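Local coordinates for protein phosphodiesterase (Trypanosoma brucei brucei, PDB 5H2Q) that belongs to the 3'5'-cyclic nucleotide phosphodiesterase family and is an all-helical, metal-binding protein that binds zinc and magnesium ions and has a ligand pocket, at residues 101-106 against 318-323. Residues are numbered along the deposited sequence; the frame is centred on the assembly and turned at random.
Sequences YTFLYR and QWTVDR
Thr102 meets the benzo end of the Trp319 indole through its backbone: Thr102 O lies 3.7 Å from Trp319 CH2, while Thr102 OG1 is hydrogen-bonded to Thr99 O. Thr102 O also accepts a hydrogen bond from Arg106 N at 2.8 Å, in the last turn of helix 90-105, against which the indole rests. Phe103 CD1 approaches Trp319 CZ2 at 3.7 Å, and this indole carbon lies at the edge of the phenyl ring, near its plane. The Phe103 ring and the six-membered ring of Trp319 have centroids 5.9 Å apart and planes at 47°, an oblique pair. Phe103 CE1 also reaches Thr320 CG2 at 3.7 Å; that methyl in turn lies over one face of the Trp319 indole, offset toward its rim. Arg106 adds backbone contact, Arg106 C lying 4.1 Å from Trp319 CZ3, while Arg106 NH2 is hydrogen-bonded to Thr27 OG1. The axes of segments 101-105 and 318-323 pass 12.1 Å apart at 130°, a gap bridged mainly by the Trp319 and Phe103 rings. The contact joins helix 90-105 to the C-terminal helix 318-334 within the all-helical phosphodiesterase fold; beside it, Phe103 packs on Leu237 and Ala240 of helix 227-242, and Thr320 on Phe306 of helix 290-312.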
loop_
_atom_site.group_PDB
_atom_site.type_symbol
_atom_site.label_atom_id
_atom_site.label_comp_id
_atom_site.label_asym_id
_atom_site.label_seq_id
_atom_site.Cartn_x
_atom_site.Cartn_y
_atom_site.Cartn_z
ATOM N N TYR A 101 -3.714 -4.661 7.856
ATOM C CA TYR A 101 -4.034 -5.022 9.235
ATOM C C TYR A 101 -5.301 -5.935 9.255
ATOM O O TYR A 101 -5.301 -6.971 9.930
ATOM C CB TYR A 101 -4.300 -3.767 10.072
ATOM C CG TYR A 101 -4.491 -4.112 11.533
ATOM C CD1 TYR A 101 -5.733 -4.520 12.017
ATOM C CD2 TYR A 101 -3.427 -4.046 12.425
ATOM C CE1 TYR A 101 -5.902 -4.882 13.354
ATOM C CE2 TYR A 101 -3.579 -4.416 13.761
ATOM C CZ TYR A 101 -4.821 -4.817 14.224
ATOM O OH TYR A 101 -4.981 -5.118 15.559
ATOM N N THR A 102 -6.337 -5.580 8.477
ATOM C CA THR A 102 -7.540 -6.423 8.425
ATOM C C THR A 102 -7.257 -7.777 7.833
ATOM O O THR A 102 -7.871 -8.751 8.286
ATOM C CB THR A 102 -8.730 -5.762 7.733
ATOM O OG1 THR A 102 -8.482 -5.691 6.333
ATOM C CG2 THR A 102 -9.085 -4.370 8.311
ATOM N N PHE A 103 -6.388 -7.855 6.800
ATOM C CA PHE A 103 -6.061 -9.167 6.206
ATOM C C PHE A 103 -5.377 -10.026 7.226
ATOM O O PHE A 103 -5.692 -11.192 7.345
ATOM C CB PHE A 103 -5.182 -9.032 4.966
ATOM C CG PHE A 103 -5.791 -8.283 3.802
ATOM C CD1 PHE A 103 -7.175 -8.114 3.702
ATOM C CD2 PHE A 103 -4.985 -7.757 2.797
ATOM C CE1 PHE A 103 -7.741 -7.440 2.604
ATOM C CE2 PHE A 103 -5.553 -7.088 1.705
ATOM C CZ PHE A 103 -6.919 -6.921 1.625
ATOM N N LEU A 104 -4.453 -9.436 8.007
ATOM C CA LEU A 104 -3.752 -10.193 9.034
ATOM C C LEU A 104 -4.644 -10.636 10.169
ATOM O O LEU A 104 -4.584 -11.812 10.525
ATOM C CB LEU A 104 -2.578 -9.349 9.612
ATOM C CG LEU A 104 -1.422 -9.047 8.664
ATOM C CD1 LEU A 104 -0.450 -8.019 9.277
ATOM C CD2 LEU A 104 -0.678 -10.328 8.291
ATOM N N TYR A 105 -5.451 -9.724 10.750
ATOM C CA TYR A 105 -6.159 -10.007 12.018
ATOM C C TYR A 105 -7.670 -10.225 11.940
ATOM O O TYR A 105 -8.283 -10.579 12.959
ATOM C CB TYR A 105 -5.813 -8.922 13.040
ATOM C CG TYR A 105 -4.315 -8.881 13.294
ATOM C CD1 TYR A 105 -3.661 -9.942 13.925
ATOM C CD2 TYR A 105 -3.533 -7.851 12.788
ATOM C CE1 TYR A 105 -2.276 -9.944 14.095
ATOM C CE2 TYR A 105 -2.145 -7.837 12.956
ATOM C CZ TYR A 105 -1.522 -8.883 13.619
ATOM O OH TYR A 105 -0.163 -8.865 13.800
ATOM N N ARG A 106 -8.273 -10.041 10.756
ATOM C CA ARG A 106 -9.681 -10.345 10.529
ATOM C C ARG A 106 -9.689 -11.522 9.537
ATOM O O ARG A 106 -10.554 -12.384 9.635
ATOM C CB ARG A 106 -10.473 -9.146 9.978
ATOM C CG ARG A 106 -10.442 -7.892 10.852
ATOM C CD ARG A 106 -11.292 -8.050 12.088
ATOM N NE ARG A 106 -11.506 -6.771 12.760
ATOM C CZ ARG A 106 -12.370 -6.591 13.748
ATOM N NH1 ARG A 106 -13.117 -7.600 14.180
ATOM N NH2 ARG A 106 -12.500 -5.394 14.312
ATOM N N GLN A 318 -11.831 -14.722 2.180
ATOM C CA GLN A 318 -12.931 -14.970 1.226
ATOM C C GLN A 318 -13.825 -13.730 0.966
ATOM O O GLN A 318 -14.302 -13.563 -0.159
ATOM C CB GLN A 318 -13.762 -16.197 1.694
ATOM C CG GLN A 318 -14.992 -16.564 0.828
ATOM C CD GLN A 318 -14.655 -16.885 -0.615
ATOM O OE1 GLN A 318 -13.732 -17.654 -0.915
ATOM N NE2 GLN A 318 -15.413 -16.315 -1.538
ATOM N N TRP A 319 -14.007 -12.832 1.975
ATOM C CA TRP A 319 -14.821 -11.620 1.841
ATOM C C TRP A 319 -14.327 -10.696 0.712
ATOM O O TRP A 319 -15.132 -9.917 0.168
ATOM C CB TRP A 319 -14.916 -10.846 3.176
ATOM C CG TRP A 319 -13.807 -9.841 3.397
ATOM C CD1 TRP A 319 -13.726 -8.583 2.872
ATOM C CD2 TRP A 319 -12.622 -10.021 4.191
ATOM N NE1 TRP A 319 -12.555 -7.976 3.268
ATOM C CE2 TRP A 319 -11.873 -8.823 4.103
ATOM C CE3 TRP A 319 -12.125 -11.074 4.985
ATOM C CZ2 TRP A 319 -10.655 -8.648 4.781
ATOM C CZ3 TRP A 319 -10.912 -10.903 5.649
ATOM C CH2 TRP A 319 -10.183 -9.709 5.531
ATOM N N THR A 320 -12.996 -10.717 0.444
ATOM C CA THR A 320 -12.355 -9.869 -0.585
ATOM C C THR A 320 -12.924 -10.253 -1.961
ATOM O O THR A 320 -13.285 -9.374 -2.741
ATOM C CB THR A 320 -10.818 -9.937 -0.555
ATOM O OG1 THR A 320 -10.363 -11.250 -0.839
ATOM C CG2 THR A 320 -10.202 -9.403 0.740
ATOM N N VAL A 321 -13.061 -11.572 -2.207
ATOM C CA VAL A 321 -13.662 -12.145 -3.426
ATOM C C VAL A 321 -15.139 -11.679 -3.541
ATOM O O VAL A 321 -15.539 -11.149 -4.586
ATOM C CB VAL A 321 -13.533 -13.698 -3.448
ATOM C CG1 VAL A 321 -14.302 -14.312 -4.619
ATOM C CG2 VAL A 321 -12.072 -14.139 -3.473
ATOM N N ASP A 322 -15.927 -11.840 -2.456
ATOM C CA ASP A 322 -17.346 -11.470 -2.419
ATOM C C ASP A 322 -17.610 -9.989 -2.698
ATOM O O ASP A 322 -18.528 -9.670 -3.462
ATOM C CB ASP A 322 -18.003 -11.875 -1.073
ATOM C CG ASP A 322 -17.886 -13.335 -0.646
ATOM O OD1 ASP A 322 -17.499 -14.178 -1.484
ATOM O OD2 ASP A 322 -18.172 -13.629 0.537
ATOM N N ARG A 323 -16.854 -9.082 -2.040
ATOM C CA ARG A 323 -17.066 -7.647 -2.212
ATOM C C ARG A 323 -16.664 -7.150 -3.589
ATOM O O ARG A 323 -17.313 -6.244 -4.095
ATOM C CB ARG A 323 -16.381 -6.840 -1.124
ATOM C CG ARG A 323 -17.331 -5.840 -0.490
ATOM C CD ARG A 323 -18.041 -6.455 0.706
ATOM N NE ARG A 323 -17.852 -5.669 1.920
ATOM C CZ ARG A 323 -16.700 -5.551 2.577
ATOM N NH1 ARG A 323 -15.605 -6.152 2.128
ATOM N NH2 ARG A 323 -16.628 -4.810 3.669
#